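Local structure of cobalamin biosynthesis protein CobN (7C6O) at residues A246-V251 / G351-H356; A357-V362 / A549-H554; R1052-A1057 / G1079-T1084. The protein probably serves as the large, catalytic subunit of cobaltochelatase, the enzyme that inserts cobalt into the corrin ring during cobalamin biosynthesis. All coordinates share one frame; numbering follows the deposited sequence.

Contact 1 of 3, residues A246-V251 / G351-H356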
ATOM      1  N   ALA A 246      17.359   3.456  20.388  1.00 19.01           N
ATOM      2  CA  ALA A 246      16.779   3.337  19.059  1.00 18.05           C
ATOM      3  C   ALA A 246      17.921   3.148  18.073  1.00 18.43           C
ATOM      4  O   ALA A 246      19.072   3.489  18.361  1.00 17.84           O
ATOM      5  CB  ALA A 246      15.934   4.564  18.692  1.00 13.80           C
ATOM      6  N   MET A 247      17.591   2.598  16.907  1.00 15.79           N
ATOM      7  CA  MET A 247      18.565   2.317  15.859  1.00 19.12           C
ATOM      8  C   MET A 247      18.138   2.982  14.561  1.00 17.17           C
ATOM      9  O   MET A 247      17.000   2.798  14.115  1.00 16.38           O
ATOM     10  CB  MET A 247      18.708   0.815  15.604  1.00 24.25           C
ATOM     11  CG  MET A 247      19.267  -0.005  16.739  1.00 31.68           C
ATOM     12  SD  MET A 247      19.139  -1.759  16.328  1.00 31.96           S
ATOM     13  CE  MET A 247      20.106  -1.810  14.821  1.00 26.16           C
ATOM     14  N   VAL A 248      19.051   3.730  13.949  1.00 14.46           N
ATOM     15  CA  VAL A 248      18.925   4.138  12.553  1.00 15.44           C
ATOM     16  C   VAL A 248      19.821   3.223  11.731  1.00 16.94           C
ATOM     17  O   VAL A 248      21.036   3.170  11.951  1.00 17.76           O
ATOM     18  CB  VAL A 248      19.307   5.611  12.350  1.00 13.92           C
ATOM     19  CG1 VAL A 248      19.165   5.983  10.884  1.00 14.21           C
ATOM     20  CG2 VAL A 248      18.444   6.517  13.215  1.00 13.01           C
ATOM     21  N   VAL A 249      19.233   2.494  10.787  1.00 16.20           N
ATOM     22  CA  VAL A 249      19.965   1.516   9.994  1.00 15.72           C
ATOM     23  C   VAL A 249      20.056   2.010   8.558  1.00 17.83           C
ATOM     24  O   VAL A 249      19.112   2.609   8.029  1.00 18.55           O
ATOM     25  CB  VAL A 249      19.320   0.117  10.066  1.00 15.81           C
ATOM     26  CG1 VAL A 249      19.309  -0.377  11.502  1.00 17.05           C
ATOM     27  CG2 VAL A 249      17.912   0.130   9.489  1.00 18.19           C
ATOM     28  N   THR A 250      21.213   1.777   7.939  1.00 18.14           N
ATOM     29  CA  THR A 250      21.428   2.086   6.530  1.00 17.28           C
ATOM     30  C   THR A 250      21.806   0.836   5.745  1.00 18.21           C
ATOM     31  O   THR A 250      22.345   0.938   4.638  1.00 21.48           O
ATOM     32  CB  THR A 250      22.500   3.167   6.367  1.00 20.31           C
ATOM     33  OG1 THR A 250      23.766   2.661   6.805  1.00 20.97           O
ATOM     34  CG2 THR A 250      22.147   4.396   7.190  1.00 19.87           C
ATOM     35  N   VAL A 251      21.532  -0.339   6.301  1.00 17.49           N
ATOM     36  CA  VAL A 251      21.872  -1.605   5.672  1.00 17.06           C
ATOM     37  C   VAL A 251      20.589  -2.293   5.210  1.00 18.86           C
ATOM     38  O   VAL A 251      19.478  -1.886   5.550  1.00 17.84           O
ATOM     39  CB  VAL A 251      22.681  -2.513   6.620  1.00 15.89           C
ATOM     40  CG1 VAL A 251      23.969  -1.818   7.036  1.00 16.95           C
ATOM     41  CG2 VAL A 251      21.846  -2.872   7.843  1.00 18.82           C
ATOM     42  N   GLY A 351      15.880  13.626  14.357  1.00 17.64           N
ATOM     43  CA  GLY A 351      14.736  14.016  15.166  1.00 19.08           C
ATOM     44  C   GLY A 351      13.739  12.887  15.332  1.00 17.97           C
ATOM     45  O   GLY A 351      13.269  12.616  16.440  1.00 16.84           O
ATOM     46  N   LEU A 352      13.412  12.204  14.232  1.00 14.61           N
ATOM     47  CA  LEU A 352      12.508  11.060  14.312  1.00 15.84           C
ATOM     48  C   LEU A 352      13.048   9.990  15.252  1.00 17.08           C
ATOM     49  O   LEU A 352      12.298   9.425  16.055  1.00 19.31           O
ATOM     50  CB  LEU A 352      12.275  10.475  12.921  1.00 11.91           C
ATOM     51  CG  LEU A 352      11.372  11.275  11.982  1.00 14.17           C
ATOM     52  CD1 LEU A 352      11.482  10.742  10.559  1.00 12.60           C
ATOM     53  CD2 LEU A 352       9.932  11.212  12.465  1.00 13.78           C
ATOM     54  N   ALA A 353      14.348   9.697  15.165  1.00 15.98           N
ATOM     55  CA  ALA A 353      14.926   8.665  16.020  1.00 18.11           C
ATOM     56  C   ALA A 353      14.852   9.058  17.490  1.00 16.45           C
ATOM     57  O   ALA A 353      14.495   8.236  18.342  1.00 15.62           O
ATOM     58  CB  ALA A 353      16.373   8.391  15.609  1.00 17.97           C
ATOM     59  N   VAL A 354      15.180  10.315  17.804  1.00 16.14           N
ATOM     60  CA  VAL A 354      15.176  10.762  19.195  1.00 19.82           C
ATOM     61  C   VAL A 354      13.757  10.783  19.751  1.00 19.95           C
ATOM     62  O   VAL A 354      13.516  10.348  20.883  1.00 21.83           O
ATOM     63  CB  VAL A 354      15.857  12.139  19.313  1.00 19.87           C
ATOM     64  CG1 VAL A 354      15.620  12.746  20.693  1.00 22.48           C
ATOM     65  CG2 VAL A 354      17.350  12.013  19.043  1.00 19.62           C
ATOM     66  N   ARG A 355      12.796  11.283  18.966  1.00 18.42           N
ATOM     67  CA  ARG A 355      11.413  11.346  19.435  1.00 17.95           C
ATOM     68  C   ARG A 355      10.859   9.955  19.722  1.00 20.09           C
ATOM     69  O   ARG A 355      10.117   9.765  20.693  1.00 22.32           O
ATOM     70  CB  ARG A 355      10.535  12.062  18.406  1.00 16.93           C
ATOM     71  CG  ARG A 355      10.908  13.511  18.123  1.00 23.93           C
ATOM     72  CD  ARG A 355      10.199  14.496  19.030  1.00 28.15           C
ATOM     73  NE  ARG A 355      10.330  15.863  18.530  1.00 28.51           N
ATOM     74  CZ  ARG A 355       9.332  16.572  18.007  1.00 26.91           C
ATOM     75  NH1 ARG A 355       8.115  16.052  17.928  1.00 24.25           N
ATOM     76  NH2 ARG A 355       9.550  17.807  17.575  1.00 26.37           N
ATOM     77  N   HIS A 356      11.198   8.971  18.885  1.00 17.03           N
ATOM     78  CA  HIS A 356      10.736   7.609  19.141  1.00 16.05           C
ATOM     79  C   HIS A 356      11.420   7.019  20.367  1.00 16.37           C
ATOM     80  O   HIS A 356      10.781   6.333  21.172  1.00 17.26           O
ATOM     81  CB  HIS A 356      10.971   6.725  17.915  1.00 15.82           C
ATOM     82  CG  HIS A 356       9.953   6.907  16.832  1.00 17.85           C
ATOM     83  ND1 HIS A 356      10.032   7.915  15.896  1.00 19.50           N
ATOM     84  CD2 HIS A 356       8.829   6.209  16.539  1.00 19.66           C
ATOM     85  CE1 HIS A 356       9.004   7.828  15.070  1.00 19.53           C
ATOM     86  NE2 HIS A 356       8.259   6.802  15.438  1.00 18.50           N
TER
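Helix 343-361 passes over the start of strand 246-249 so that A246 and A353 are the nearest residues of the two backbones, with A246 CA and A353 CA 6.4 Å apart. This is helix-on-sheet packing in an alpha/beta fold: in a mixed beta-sheet, strand 246-249 runs parallel to its neighbours 190-196 and 283-289. A246 and V248 are hydrogen-bonded through the backbone to strand 190-196, and M247 to L284 of strand 283-289. The extended strand gives A246 and V248 the same outlook, with CB toward the helix, whereas M247 between them turns to the far side, where its side chain meets L194 and I281. With only a methyl on A353 facing the strand, the close backbone approach is consistent with its small size. V248 makes the closest side-chain contact, through one branch: CG1 lies anti to the backbone N (chi1 180°), which places CG2 beside that N and directs it at the helix, where V248 CG2 meets A353 CB at 3.7 Å. A246 CB stands slightly farther off, 4.0 Å from A353 O. All three touching residues are buried, and the segments meet through van der Waals packing alone. One turn further along the helix, H356 starts toward the strand but its ring leads away, to I321 and P585. A hydrogen bond back to the preceding turn fixes the ring's rotation: H356 ND1 donates to L352 O at 2.7 Å, with an N-H...O angle of 162°. L352 O also accepts the helical bond from H356 N, the two donors arriving from opposite faces of the carbonyl plane.

Contact 2 of 3, residues A357-V362 / A549-H554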
ATOM      1  N   ALA A 357      12.720   7.278  20.528  1.00 16.87           N
ATOM      2  CA  ALA A 357      13.419   6.801  21.716  1.00 18.15           C
ATOM      3  C   ALA A 357      12.917   7.498  22.972  1.00 22.05           C
ATOM      4  O   ALA A 357      12.846   6.877  24.040  1.00 22.64           O
ATOM      5  CB  ALA A 357      14.926   7.009  21.554  1.00 16.21           C
ATOM      6  N   ARG A 358      12.553   8.779  22.858  1.00 22.41           N
ATOM      7  CA  ARG A 358      12.058   9.531  24.007  1.00 25.20           C
ATOM      8  C   ARG A 358      10.793   8.910  24.586  1.00 21.24           C
ATOM      9  O   ARG A 358      10.527   9.051  25.786  1.00 18.83           O
ATOM     10  CB  ARG A 358      11.800  10.983  23.596  1.00 27.70           C
ATOM     11  CG  ARG A 358      11.172  11.862  24.672  0.75 30.33           C
ATOM     12  CD  ARG A 358      12.225  12.511  25.557  0.75 31.49           C
ATOM     13  NE  ARG A 358      11.624  13.397  26.551  0.70 32.56           N
ATOM     14  CZ  ARG A 358      11.689  13.205  27.865  0.63 34.83           C
ATOM     15  NH1 ARG A 358      12.344  12.162  28.356  0.84 36.91           N
ATOM     16  NH2 ARG A 358      11.108  14.066  28.690  0.53 34.54           N
ATOM     17  N   LEU A 359      10.008   8.215  23.757  1.00 18.40           N
ATOM     18  CA  LEU A 359       8.741   7.655  24.221  1.00 20.37           C
ATOM     19  C   LEU A 359       8.945   6.689  25.380  1.00 22.50           C
ATOM     20  O   LEU A 359       8.112   6.613  26.290  1.00 21.00           O
ATOM     21  CB  LEU A 359       8.022   6.954  23.068  1.00 17.28           C
ATOM     22  CG  LEU A 359       7.511   7.843  21.935  1.00 16.54           C
ATOM     23  CD1 LEU A 359       6.968   6.995  20.793  1.00 13.89           C
ATOM     24  CD2 LEU A 359       6.445   8.803  22.452  1.00 16.20           C
ATOM     25  N   ARG A 360      10.048   5.940  25.367  1.00 24.49           N
ATOM     26  CA  ARG A 360      10.306   4.999  26.452  1.00 26.94           C
ATOM     27  C   ARG A 360      10.586   5.723  27.762  1.00 27.97           C
ATOM     28  O   ARG A 360      10.354   5.164  28.841  1.00 28.77           O
ATOM     29  CB  ARG A 360      11.474   4.086  26.090  1.00 28.52           C
ATOM     30  CG  ARG A 360      11.667   2.900  27.026  1.00 33.63           C
ATOM     31  CD  ARG A 360      10.659   1.800  26.740  1.00 36.67           C
ATOM     32  NE  ARG A 360      10.749   1.358  25.350  1.00 38.86           N
ATOM     33  CZ  ARG A 360      11.610   0.445  24.910  1.00 38.30           C
ATOM     34  NH1 ARG A 360      12.456  -0.135  25.753  1.00 38.52           N
ATOM     35  NH2 ARG A 360      11.625   0.110  23.627  1.00 33.72           N
ATOM     36  N   GLN A 361      11.057   6.965  27.689  1.00 26.41           N
ATOM     37  CA  GLN A 361      11.453   7.714  28.874  1.00 30.15           C
ATOM     38  C   GLN A 361      10.297   8.444  29.544  1.00 29.41           C
ATOM     39  O   GLN A 361      10.430   8.843  30.706  1.00 29.55           O
ATOM     40  CB  GLN A 361      12.539   8.734  28.515  1.00 36.27           C
ATOM     41  CG  GLN A 361      13.794   8.134  27.898  1.00 39.77           C
ATOM     42  CD  GLN A 361      14.779   9.199  27.445  1.00 44.52           C
ATOM     43  OE1 GLN A 361      14.489  10.397  27.501  1.00 44.95           O
ATOM     44  NE2 GLN A 361      15.951   8.767  26.991  1.00 44.92           N
ATOM     45  N   VAL A 362       9.179   8.633  28.852  1.00 25.56           N
ATOM     46  CA  VAL A 362       8.059   9.414  29.366  1.00 24.98           C
ATOM     47  C   VAL A 362       7.020   8.458  29.938  1.00 24.88           C
ATOM     48  O   VAL A 362       6.489   7.602  29.222  1.00 25.61           O
ATOM     49  CB  VAL A 362       7.451  10.308  28.274  1.00 24.77           C
ATOM     50  CG1 VAL A 362       6.314  11.148  28.841  1.00 22.40           C
ATOM     51  CG2 VAL A 362       8.524  11.197  27.663  1.00 26.07           C
ATOM     52  N   ALA A 549       2.690  17.264  21.545  1.00 18.58           N
ATOM     53  CA  ALA A 549       2.393  15.838  21.608  1.00 17.03           C
ATOM     54  C   ALA A 549       3.671  15.011  21.570  1.00 18.77           C
ATOM     55  O   ALA A 549       4.609  15.316  20.830  1.00 17.56           O
ATOM     56  CB  ALA A 549       1.488  15.434  20.443  1.00 12.33           C
ATOM     57  N   HIS A 550       3.700  13.949  22.378  1.00 15.34           N
ATOM     58  CA  HIS A 550       4.761  12.959  22.254  1.00 15.38           C
ATOM     59  C   HIS A 550       4.532  12.031  21.068  1.00 18.17           C
ATOM     60  O   HIS A 550       5.499  11.492  20.514  1.00 18.09           O
ATOM     61  CB  HIS A 550       4.882  12.151  23.545  1.00 17.07           C
ATOM     62  CG  HIS A 550       5.413  12.942  24.700  1.00 18.83           C
ATOM     63  ND1 HIS A 550       4.611  13.391  25.726  1.00 22.22           N
ATOM     64  CD2 HIS A 550       6.663  13.381  24.978  1.00 21.61           C
ATOM     65  CE1 HIS A 550       5.346  14.065  26.594  1.00 23.24           C
ATOM     66  NE2 HIS A 550       6.595  14.073  26.163  1.00 21.83           N
ATOM     67  N   ALA A 551       3.277  11.834  20.668  1.00 16.37           N
ATOM     68  CA  ALA A 551       2.958  10.975  19.536  1.00 17.55           C
ATOM     69  C   ALA A 551       1.567  11.311  19.020  1.00 17.22           C
ATOM     70  O   ALA A 551       0.723  11.850  19.744  1.00 16.54           O
ATOM     71  CB  ALA A 551       3.037   9.491  19.911  1.00 16.58           C
ATOM     72  N   VAL A 552       1.342  10.977  17.754  1.00 16.25           N
ATOM     73  CA  VAL A 552       0.040  11.095  17.110  1.00 14.54           C
ATOM     74  C   VAL A 552      -0.498   9.691  16.877  1.00 13.87           C
ATOM     75  O   VAL A 552       0.230   8.811  16.399  1.00 14.62           O
ATOM     76  CB  VAL A 552       0.133  11.872  15.784  1.00 14.41           C
ATOM     77  CG1 VAL A 552      -1.229  11.927  15.097  1.00 15.24           C
ATOM     78  CG2 VAL A 552       0.679  13.272  16.023  1.00 15.85           C
ATOM     79  N   VAL A 553      -1.761   9.476  17.231  1.00 14.88           N
ATOM     80  CA  VAL A 553      -2.486   8.259  16.890  1.00 14.24           C
ATOM     81  C   VAL A 553      -3.589   8.646  15.915  1.00 11.85           C
ATOM     82  O   VAL A 553      -4.479   9.434  16.259  1.00 15.17           O
ATOM     83  CB  VAL A 553      -3.068   7.565  18.132  1.00 15.78           C
ATOM     84  CG1 VAL A 553      -3.842   6.312  17.728  1.00 18.63           C
ATOM     85  CG2 VAL A 553      -1.966   7.221  19.128  1.00 15.71           C
ATOM     86  N   HIS A 554      -3.532   8.109  14.700  1.00 12.62           N
ATOM     87  CA  HIS A 554      -4.596   8.312  13.725  1.00 11.91           C
ATOM     88  C   HIS A 554      -5.470   7.069  13.662  1.00 13.95           C
ATOM     89  O   HIS A 554      -4.963   5.960  13.467  1.00 18.06           O
ATOM     90  CB  HIS A 554      -4.046   8.632  12.336  1.00 14.70           C
ATOM     91  CG  HIS A 554      -5.083   9.188  11.412  1.00 16.24           C
ATOM     92  ND1 HIS A 554      -5.169  10.531  11.114  1.00 16.08           N
ATOM     93  CD2 HIS A 554      -6.106   8.591  10.756  1.00 17.47           C
ATOM     94  CE1 HIS A 554      -6.188  10.734  10.297  1.00 18.24           C
ATOM     95  NE2 HIS A 554      -6.774   9.573  10.066  1.00 16.92           N
TER
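The C-terminal part of helix 343-361, with V362, packs against the lead-in to strand 551-555, where H550 supplies most of that segment's share of the buried surface. V362 and H550 approach from opposite directions, and both methyls of the valine take part. V362 CG1, anti to the backbone N (chi1 -178°), sits over one face of the imidazole in a CH-pi contact, 4.1 Å from the H550 ring centroid and 22° off the ring normal. It is offset toward the rim, with H550 CE1 its nearest ring atom at 3.8 Å; V362 CG2 lies equally far from H550 NE2. The polar end of the ring is held from elsewhere, by a hydrogen bond between H550 ND1 and R368 N. R368 immediately precedes strand 369-373, the parallel partner of 551-555 in a mixed sheet, so this part of the helix meets the sheet beside the N-terminal starts of two adjacent parallel strands. The L359 and H550 side chains run antiparallel alongside each other: L359 CD2 comes within 3.4 Å of H550 O and 3.9 Å of H550 CB, and its contact with A551 CB is looser at 4.3 Å. On the more exposed flank, V362 CG2 also lies over the centre of the R358 guanidinium, 3.8 Å above its plane. That group is steadied by a bond from R358 NH1 to Q361 OE1, 2.9 Å long and on a lone pair in the carbonyl plane, though bent at the hydrogen (143°).

Contact 3 of 3, residues R1052-A1057 / G1079-T1084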
ATOM      1  N   ARG A1052     -11.405   6.425 -26.418  1.00 18.32           N
ATOM      2  CA  ARG A1052     -12.439   6.288 -27.437  1.00 20.06           C
ATOM      3  C   ARG A1052     -12.541   4.863 -27.962  1.00 21.38           C
ATOM      4  O   ARG A1052     -13.602   4.475 -28.463  1.00 23.46           O
ATOM      5  CB  ARG A1052     -12.184   7.255 -28.600  1.00 22.92           C
ATOM      6  CG  ARG A1052     -12.608   8.690 -28.317  1.00 26.15           C
ATOM      7  CD  ARG A1052     -12.518   9.563 -29.565  1.00 27.87           C
ATOM      8  NE  ARG A1052     -11.722  10.765 -29.331  0.68 29.51           N
ATOM      9  CZ  ARG A1052     -12.226  11.954 -29.017  0.25 29.46           C
ATOM     10  NH1 ARG A1052     -13.537  12.119 -28.900  1.00 29.64           N
ATOM     11  NH2 ARG A1052     -11.412  12.984 -28.823  0.87 30.44           N
ATOM     12  N   ARG A1053     -11.474   4.073 -27.844  1.00 19.65           N
ATOM     13  CA  ARG A1053     -11.469   2.697 -28.322  1.00 21.45           C
ATOM     14  C   ARG A1053     -11.914   1.688 -27.275  1.00 19.18           C
ATOM     15  O   ARG A1053     -12.113   0.517 -27.619  1.00 16.14           O
ATOM     16  CB  ARG A1053     -10.071   2.312 -28.816  1.00 19.99           C
ATOM     17  CG  ARG A1053      -9.591   3.102 -30.017  1.00 23.59           C
ATOM     18  CD  ARG A1053      -8.342   2.472 -30.607  1.00 25.39           C
ATOM     19  NE  ARG A1053      -7.883   3.169 -31.805  1.00 30.70           N
ATOM     20  CZ  ARG A1053      -6.840   3.992 -31.835  1.00 32.42           C
ATOM     21  NH1 ARG A1053      -6.140   4.220 -30.732  1.00 28.48           N
ATOM     22  NH2 ARG A1053      -6.493   4.580 -32.972  1.00 36.10           N
ATOM     23  N   ILE A1054     -12.065   2.100 -26.015  1.00 16.15           N
ATOM     24  CA  ILE A1054     -12.387   1.152 -24.954  1.00 16.46           C
ATOM     25  C   ILE A1054     -13.759   0.547 -25.208  1.00 17.07           C
ATOM     26  O   ILE A1054     -14.771   1.258 -25.259  1.00 17.83           O
ATOM     27  CB  ILE A1054     -12.323   1.830 -23.582  1.00 14.15           C
ATOM     28  CG1 ILE A1054     -10.885   2.246 -23.264  1.00 14.89           C
ATOM     29  CG2 ILE A1054     -12.876   0.895 -22.507  1.00 13.56           C
ATOM     30  CD1 ILE A1054     -10.750   3.029 -21.969  1.00 15.74           C
ATOM     31  N   ALA A1055     -13.797  -0.775 -25.371  1.00 17.37           N
ATOM     32  CA  ALA A1055     -15.051  -1.493 -25.557  1.00 17.81           C
ATOM     33  C   ALA A1055     -15.617  -2.022 -24.247  1.00 19.34           C
ATOM     34  O   ALA A1055     -16.844  -2.115 -24.103  1.00 18.65           O
ATOM     35  CB  ALA A1055     -14.852  -2.653 -26.538  1.00 18.18           C
ATOM     36  N   VAL A1056     -14.753  -2.376 -23.296  1.00 17.71           N
ATOM     37  CA  VAL A1056     -15.160  -2.854 -21.978  1.00 17.29           C
ATOM     38  C   VAL A1056     -14.357  -2.099 -20.933  1.00 16.37           C
ATOM     39  O   VAL A1056     -13.121  -2.138 -20.954  1.00 16.03           O
ATOM     40  CB  VAL A1056     -14.927  -4.364 -21.799  1.00 23.56           C
ATOM     41  CG1 VAL A1056     -15.805  -4.897 -20.679  1.00 27.85           C
ATOM     42  CG2 VAL A1056     -15.149  -5.116 -23.086  1.00 26.94           C
ATOM     43  N   ALA A1057     -15.048  -1.442 -20.006  1.00 13.75           N
ATOM     44  CA  ALA A1057     -14.403  -0.855 -18.836  1.00 17.43           C
ATOM     45  C   ALA A1057     -14.508  -1.849 -17.685  1.00 16.51           C
ATOM     46  O   ALA A1057     -15.615  -2.191 -17.257  1.00 14.81           O
ATOM     47  CB  ALA A1057     -15.044   0.482 -18.470  1.00 17.15           C
ATOM     48  N   GLY A1079     -16.454   3.768 -12.574  1.00 11.77           N
ATOM     49  CA  GLY A1079     -17.477   4.642 -13.120  1.00 14.09           C
ATOM     50  C   GLY A1079     -16.890   5.831 -13.857  1.00 15.00           C
ATOM     51  O   GLY A1079     -17.429   6.269 -14.874  1.00 13.87           O
ATOM     52  N   GLY A1080     -15.774   6.363 -13.355  1.00 13.96           N
ATOM     53  CA  GLY A1080     -15.121   7.467 -14.042  1.00 14.76           C
ATOM     54  C   GLY A1080     -14.652   7.096 -15.435  1.00 15.35           C
ATOM     55  O   GLY A1080     -14.781   7.887 -16.375  1.00 15.34           O
ATOM     56  N   MET A1081     -14.103   5.889 -15.590  1.00 12.65           N
ATOM     57  CA  MET A1081     -13.717   5.433 -16.921  1.00 16.76           C
ATOM     58  C   MET A1081     -14.935   5.309 -17.830  1.00 16.90           C
ATOM     59  O   MET A1081     -14.900   5.747 -18.985  1.00 14.82           O
ATOM     60  CB  MET A1081     -12.972   4.103 -16.831  1.00 13.69           C
ATOM     61  CG  MET A1081     -12.593   3.520 -18.184  1.00 15.13           C
ATOM     62  SD  MET A1081     -11.570   2.039 -18.062  1.00 15.27           S
ATOM     63  CE  MET A1081      -9.992   2.745 -17.586  1.00 16.49           C
ATOM     64  N   VAL A1082     -16.024   4.726 -17.321  1.00 13.33           N
ATOM     65  CA  VAL A1082     -17.245   4.592 -18.115  1.00 14.75           C
ATOM     66  C   VAL A1082     -17.731   5.960 -18.581  1.00 14.39           C
ATOM     67  O   VAL A1082     -18.057   6.155 -19.758  1.00 12.25           O
ATOM     68  CB  VAL A1082     -18.332   3.858 -17.309  1.00 13.15           C
ATOM     69  CG1 VAL A1082     -19.653   3.878 -18.061  1.00 13.41           C
ATOM     70  CG2 VAL A1082     -17.901   2.428 -17.010  1.00 12.74           C
ATOM     71  N   ALA A1083     -17.785   6.927 -17.662  1.00 13.20           N
ATOM     72  CA  ALA A1083     -18.323   8.241 -18.001  1.00 14.11           C
ATOM     73  C   ALA A1083     -17.429   8.970 -18.997  1.00 14.72           C
ATOM     74  O   ALA A1083     -17.924   9.666 -19.891  1.00 17.07           O
ATOM     75  CB  ALA A1083     -18.505   9.077 -16.735  1.00 13.03           C
ATOM     76  N   THR A1084     -16.112   8.819 -18.859  1.00 13.87           N
ATOM     77  CA  THR A1084     -15.193   9.514 -19.756  1.00 14.75           C
ATOM     78  C   THR A1084     -15.284   8.961 -21.173  1.00 16.78           C
ATOM     79  O   THR A1084     -15.294   9.726 -22.145  1.00 16.04           O
ATOM     80  CB  THR A1084     -13.768   9.413 -19.212  1.00 16.77           C
ATOM     81  OG1 THR A1084     -13.719  10.010 -17.911  1.00 15.61           O
ATOM     82  CG2 THR A1084     -12.786  10.135 -20.129  1.00 17.78           C
TER
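A1057 and M1081 meet at the tight part of this contact, where the backbones approach to 6.2 Å between A1057 CA and V1082 CA. The methyl of A1057 is shared by two helix side chains: A1057 CB lies 3.8 Å from M1081 SD and at the same distance from V1082 CG2. M1081 reaches it with CG anti to the backbone N (chi1 177°), its chain extended to SD before bending at chi3 (-74°). The I1054 side is looser. I1054 crosses M1081 at about a right angle and touches it through one terminal methyl, I1054 CD1 standing 4.1 Å from M1081 SD. Beyond I1054 the segment leads to the exposed R1052, whose CB is directed away from the helix segment, and to R1053, which forms a salt bridge with D981. The four touching residues, by contrast, are buried. Y1026 and Y1051, from helices 1019-1030 and 1044-1051, also touch M1081, while V1082 meets A1095 on strand 1094-1099. Such packing of a helix on the strand it follows is characteristic of a beta-alpha-beta unit, here strand 1056-1061, helix 1072-1089 and strand 1094-1099, whose two strands are parallel neighbours in a mixed sheet.

How the contacts relate
Contacts 1 and 2 use successive parts of helix 343-361 and have centres about 14 Å apart. They join directly, A246 CB of contact 1 lying 3.9 Å from A357 CB of contact 2. The helix therefore bridges two sheets, one holding strand 246-249 and the other strand 551-555. Contact 3 belongs to a separate sheet on the opposite side of the chain's centre, its own centre about 47 Å from that of contact 1 and 48 Å from that of contact 2; nearest atoms are about 36 and 25 Å away, respectively. The sodium ion is bound at D125 and S127, residues that belong to none of the three contacts.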